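Local coordinates for protein mevalonate 3-kinase (Thermoplasma acidophilum, PDB 4RKS) that phosphorylates (R)-mevalonate at its 3-hydroxyl with ATP, a step of the alternative mevalonate pathway of extreme acidophiles, at residues 25-30 and 131-136; 163-168 and 329-334. One frame throughout, in Å; residues are numbered along the deposited sequence.

How the contacts relate
Contact 1 and contact 2 lie side by side, their centres about 8 Å apart and on the same side of the chain's centre. Along the chain they come in series: residues 25-30 and 131-136 have met before residues 163-168 meet 329-334. Strands 24-34 and 332-333 run antiparallel as neighbours, so one patch of sheet serves both, with helix 128-141 beneath the first and the end of helix 161-166 beside the second. Two hydrogen bonds probably join them directly, S164 OG to Y30 O at 2.7 Å and R334 N to G26 O. The C-terminal end of the chain thus closes onto the N-terminal strand, next to the helix that carries the mevalonate-binding R163.

Contact 1: residues 25-30 and 131-136; sequences IGSTAY and AASIGA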
loop_
_atom_site.group_PDB
_atom_site.type_symbol
_atom_site.label_atom_id
_atom_site.label_comp_id
_atom_site.label_asym_id
_atom_site.label_seq_id
_atom_site.Cartn_x
_atom_site.Cartn_y
_atom_site.Cartn_z
ATOM N N ILE A 25 11.612 -19.407 7.368
ATOM C CA ILE A 25 11.387 -18.197 8.150
ATOM C C ILE A 25 10.037 -17.609 7.774
ATOM O O ILE A 25 9.634 -17.653 6.618
ATOM C CB ILE A 25 12.510 -17.136 7.950
ATOM C CG1 ILE A 25 12.333 -15.976 8.935
ATOM C CG2 ILE A 25 12.553 -16.626 6.512
ATOM C CD1 ILE A 25 13.515 -15.018 8.992
ATOM N N GLY A 26 9.327 -17.084 8.765
ATOM C CA GLY A 26 8.057 -16.436 8.527
ATOM C C GLY A 26 8.116 -14.936 8.732
ATOM O O GLY A 26 8.982 -14.423 9.448
ATOM N N SER A 27 7.193 -14.223 8.105
ATOM C CA SER A 27 7.128 -12.767 8.262
ATOM C C SER A 27 5.699 -12.283 8.079
ATOM O O SER A 27 4.840 -13.050 7.663
ATOM C CB SER A 27 8.059 -12.075 7.269
ATOM O OG SER A 27 7.741 -12.450 5.942
ATOM N N THR A 28 5.458 -11.007 8.381
ATOM C CA THR A 28 4.121 -10.401 8.337
ATOM C C THR A 28 4.234 -8.934 7.882
ATOM O O THR A 28 5.102 -8.224 8.352
ATOM C CB THR A 28 3.429 -10.460 9.740
ATOM O OG1 THR A 28 3.258 -11.826 10.140
ATOM C CG2 THR A 28 2.046 -9.744 9.745
ATOM N N ALA A 29 3.377 -8.478 6.973
ATOM C CA ALA A 29 3.284 -7.036 6.696
ATOM C C ALA A 29 1.818 -6.619 6.572
ATOM O O ALA A 29 0.918 -7.480 6.509
ATOM C CB ALA A 29 4.065 -6.668 5.442
ATOM N N TYR A 30 1.581 -5.306 6.526
ATOM C CA TYR A 30 0.233 -4.734 6.509
ATOM C C TYR A 30 -0.035 -4.003 5.203
ATOM O O TYR A 30 0.881 -3.407 4.636
ATOM C CB TYR A 30 0.053 -3.792 7.724
ATOM C CG TYR A 30 0.330 -4.556 8.984
ATOM C CD1 TYR A 30 -0.598 -5.476 9.462
ATOM C CD2 TYR A 30 1.544 -4.436 9.645
ATOM C CE1 TYR A 30 -0.345 -6.216 10.585
ATOM C CE2 TYR A 30 1.819 -5.187 10.778
ATOM C CZ TYR A 30 0.860 -6.077 11.238
ATOM O OH TYR A 30 1.098 -6.839 12.346
ATOM N N ALA A 131 4.731 -8.091 -0.858
ATOM C CA ALA A 131 6.063 -7.684 -1.274
ATOM C C ALA A 131 6.927 -7.318 -0.070
ATOM O O ALA A 131 8.023 -7.842 0.095
ATOM C CB ALA A 131 5.982 -6.506 -2.237
ATOM N N ALA A 132 6.426 -6.415 0.767
ATOM C CA ALA A 132 7.159 -6.000 1.956
ATOM C C ALA A 132 7.476 -7.190 2.881
ATOM O O ALA A 132 8.552 -7.240 3.488
ATOM C CB ALA A 132 6.372 -4.933 2.699
ATOM N N SER A 133 6.562 -8.160 2.966
ATOM C CA SER A 133 6.768 -9.296 3.872
ATOM C C SER A 133 7.923 -10.147 3.370
ATOM O O SER A 133 8.682 -10.721 4.166
ATOM C CB SER A 133 5.504 -10.155 4.019
ATOM O OG SER A 133 5.175 -10.780 2.797
ATOM N N ILE A 134 8.052 -10.240 2.051
ATOM C CA ILE A 134 9.222 -10.880 1.472
ATOM C C ILE A 134 10.484 -10.158 1.912
ATOM O O ILE A 134 11.443 -10.792 2.350
ATOM C CB ILE A 134 9.164 -10.906 -0.051
ATOM C CG1 ILE A 134 7.953 -11.720 -0.507
ATOM C CG2 ILE A 134 10.435 -11.526 -0.615
ATOM C CD1 ILE A 134 7.768 -11.715 -1.973
ATOM N N GLY A 135 10.487 -8.834 1.799
ATOM C CA GLY A 135 11.630 -8.053 2.264
ATOM C C GLY A 135 11.985 -8.281 3.729
ATOM O O GLY A 135 13.157 -8.429 4.086
ATOM N N ALA A 136 10.969 -8.320 4.584
ATOM C CA ALA A 136 11.180 -8.520 6.015
ATOM C C ALA A 136 11.748 -9.894 6.280
ATOM O O ALA A 136 12.522 -10.061 7.188
ATOM C CB ALA A 136 9.869 -8.340 6.805
#
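S27 points from strand 24-34 at helix 128-141 and donates a hydrogen bond to the backbone carbonyl S133 O. Followed outward, its CB lies 3.4 Å from S133 O and 4.2 Å from A136 CB, resting on the helix turn. OG then closes to 2.7 Å from S133 O, approaching from above the carbonyl plane, 47° out of it. A chi1 of 57°, which sets OG between its own backbone N and carbonyl carbon, swings the hydroxyl to that oxygen. The same hydroxyl is 3.7 Å from S133 CB. Two residues along, on the same strand face, A29 packs on the preceding part of the helix: its CB meets A132 CB at 4.0 Å and S133 N at 3.8 Å. Small residues on both sides let the backbones come close, A29 and S133 having CA atoms 5.0 Å apart. The S133 hydroxyl turns to other partners, bonding to G130 O in its own helix and to T69 OG1 on the adjacent strand 66-73, so this buried polar group is satisfied. A29 also touches S164 and A331, which ties this layer to contact 2. The axes of strand 25-29 and helix 131-136 approach to 6.8 Å, with their N-to-C directions 138° apart: a helix packed across the face of a largely antiparallel sheet, as in the N-terminal domain of GHMP kinases.

Contact 2: residues 163-168 and 329-334; sequences RSLFGG and GGAWHR. With MEV ((R)-mevalonate), chain C.
The end of a substrate-binding helix of the GHMP kinase fold meets the glycine-rich approach to strand 332-333 here. A331 N points at the last turn of helix 161-166 and is shared by two carbonyls: it bonds to L165 O at 3.3 Å, standing well above that carbonyl plane, and more weakly to S164 O. Beside it G330 CA lies against the same two oxygens in CA-H...O contacts, 3.4 Å from S164 O. G330 and G167, with no side chains between them, bring their CA atoms to 3.6 Å. G167 leaves the helix with positive phi, 87°. A water donates to both S164 O and G329 O, bridging the two segments. At the side of this junction L165 CD1 comes to 4.4 Å from A331 CB. From the same turn R163 extends to the mevalonate, its chain straight from CG to NE, and its guanidinium meets the carboxylate with its edge: NH1 donates a hydrogen bond to O3 of the mevalonate at 2.9 Å, with an N-H...acceptor angle of 173°, and NH2 donates one to O4 at 2.6 Å.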
loop_
_atom_site.group_PDB
_atom_site.type_symbol
_atom_site.label_atom_id
_atom_site.label_comp_id
_atom_site.label_asym_id
_atom_site.label_seq_id
_atom_site.Cartn_x
_atom_site.Cartn_y
_atom_site.Cartn_z
ATOM N N ARG A 163 5.850 1.354 1.232
ATOM C CA ARG A 163 4.860 1.843 2.184
ATOM C C ARG A 163 4.716 0.833 3.311
ATOM O O ARG A 163 4.679 1.178 4.487
ATOM C CB ARG A 163 3.500 2.061 1.505
ATOM C CG ARG A 163 3.406 3.223 0.540
ATOM C CD ARG A 163 2.071 3.129 -0.245
ATOM N NE ARG A 163 1.879 4.237 -1.173
ATOM C CZ ARG A 163 0.825 4.375 -1.979
ATOM N NH1 ARG A 163 -0.142 3.466 -1.986
ATOM N NH2 ARG A 163 0.740 5.426 -2.784
ATOM N N SER A 164 4.634 -0.432 2.929
ATOM C CA SER A 164 4.401 -1.483 3.888
ATOM C C SER A 164 5.702 -1.917 4.568
ATOM O O SER A 164 5.678 -2.372 5.700
ATOM C CB SER A 164 3.717 -2.668 3.205
ATOM O OG SER A 164 3.524 -3.725 4.122
ATOM N N LEU A 165 6.836 -1.769 3.884
ATOM C CA LEU A 165 8.110 -2.163 4.480
ATOM C C LEU A 165 8.431 -1.294 5.702
ATOM O O LEU A 165 8.808 -1.801 6.751
ATOM C CB LEU A 165 9.245 -2.081 3.443
ATOM C CG LEU A 165 10.623 -2.557 3.920
ATOM C CD1 LEU A 165 10.579 -3.998 4.387
ATOM C CD2 LEU A 165 11.686 -2.372 2.830
ATOM N N PHE A 166 8.252 0.017 5.577
ATOM C CA PHE A 166 8.686 0.928 6.631
ATOM C C PHE A 166 7.573 1.300 7.611
ATOM O O PHE A 166 7.826 1.554 8.795
ATOM C CB PHE A 166 9.288 2.178 6.008
ATOM C CG PHE A 166 10.624 1.928 5.371
ATOM C CD1 PHE A 166 11.772 1.879 6.144
ATOM C CD2 PHE A 166 10.722 1.717 4.014
ATOM C CE1 PHE A 166 13.011 1.633 5.566
ATOM C CE2 PHE A 166 11.966 1.471 3.418
ATOM C CZ PHE A 166 13.104 1.431 4.200
ATOM N N GLY A 167 6.347 1.305 7.130
ATOM C CA GLY A 167 5.215 1.496 8.020
ATOM C C GLY A 167 4.859 2.947 8.251
ATOM O O GLY A 167 5.516 3.847 7.743
ATOM N N GLY A 168 3.815 3.185 9.039
ATOM C CA GLY A 168 3.381 4.548 9.301
ATOM C C GLY A 168 3.082 5.357 8.049
ATOM O O GLY A 168 2.574 4.834 7.046
ATOM N N GLY A 329 2.458 -0.100 11.798
ATOM C CA GLY A 329 3.893 -0.041 11.513
ATOM C C GLY A 329 4.336 -0.901 10.330
ATOM O O GLY A 329 3.503 -1.362 9.544
ATOM N N GLY A 330 5.647 -1.135 10.216
ATOM C CA GLY A 330 6.217 -1.819 9.056
ATOM C C GLY A 330 6.266 -3.341 9.154
ATOM O O GLY A 330 5.813 -3.917 10.138
ATOM N N ALA A 331 6.789 -3.992 8.114
ATOM C CA ALA A 331 6.842 -5.455 8.042
ATOM C C ALA A 331 7.752 -6.022 9.121
ATOM O O ALA A 331 8.682 -5.345 9.566
ATOM C CB ALA A 331 7.328 -5.888 6.660
ATOM N N TRP A 332 7.507 -7.259 9.552
ATOM C CA TRP A 332 8.345 -7.822 10.620
ATOM C C TRP A 332 8.524 -9.326 10.483
ATOM O O TRP A 332 7.723 -10.002 9.860
ATOM C CB TRP A 332 7.775 -7.471 12.008
ATOM C CG TRP A 332 6.315 -7.840 12.216
ATOM C CD1 TRP A 332 5.221 -7.117 11.832
ATOM C CD2 TRP A 332 5.813 -8.998 12.893
ATOM N NE1 TRP A 332 4.063 -7.765 12.220
ATOM C CE2 TRP A 332 4.404 -8.916 12.881
ATOM C CE3 TRP A 332 6.421 -10.093 13.519
ATOM C CZ2 TRP A 332 3.591 -9.901 13.448
ATOM C CZ3 TRP A 332 5.617 -11.059 14.094
ATOM C CH2 TRP A 332 4.213 -10.959 14.049
ATOM N N HIS A 333 9.587 -9.858 11.065
ATOM C CA HIS A 333 9.863 -11.274 10.879
ATOM C C HIS A 333 9.786 -12.072 12.176
ATOM O O HIS A 333 9.868 -11.523 13.288
ATOM C CB HIS A 333 11.247 -11.459 10.229
ATOM C CG HIS A 333 12.389 -11.251 11.175
ATOM N ND1 HIS A 333 12.943 -12.275 11.913
ATOM C CD2 HIS A 333 13.082 -10.135 11.504
ATOM C CE1 HIS A 333 13.917 -11.797 12.666
ATOM N NE2 HIS A 333 14.018 -10.498 12.441
ATOM N N ARG A 334 9.624 -13.382 12.027
ATOM C CA ARG A 334 9.717 -14.308 13.154
ATOM C C ARG A 334 11.092 -14.966 13.160
ATOM O O ARG A 334 11.788 -14.964 12.142
ATOM C CB ARG A 334 8.621 -15.370 13.068
ATOM C CG ARG A 334 7.220 -14.794 13.113
ATOM C CD ARG A 334 6.204 -15.831 12.671
ATOM N NE ARG A 334 4.860 -15.273 12.576
ATOM C CZ ARG A 334 4.078 -15.043 13.627
ATOM N NH1 ARG A 334 4.512 -15.315 14.851
ATOM N NH2 ARG A 334 2.866 -14.536 13.453
HETATM C C8 MEV C . -0.545 2.239 -6.314
HETATM O O8 MEV C . 0.335 1.430 -7.071
HETATM C C2 MEV C . -1.732 2.579 -7.187
HETATM C C3 MEV C . -2.962 3.150 -6.501
HETATM O O7 MEV C . -3.357 2.400 -5.381
HETATM C C4 MEV C . -2.724 4.585 -6.060
HETATM C C5 MEV C . -2.023 4.700 -4.719
HETATM O O3 MEV C . -2.396 4.020 -3.716
HETATM O O4 MEV C . -1.039 5.468 -4.611
HETATM C C6 MEV C . -4.080 3.114 -7.519
HETATM O O HOH W 1 3.411 -3.165 7.300
#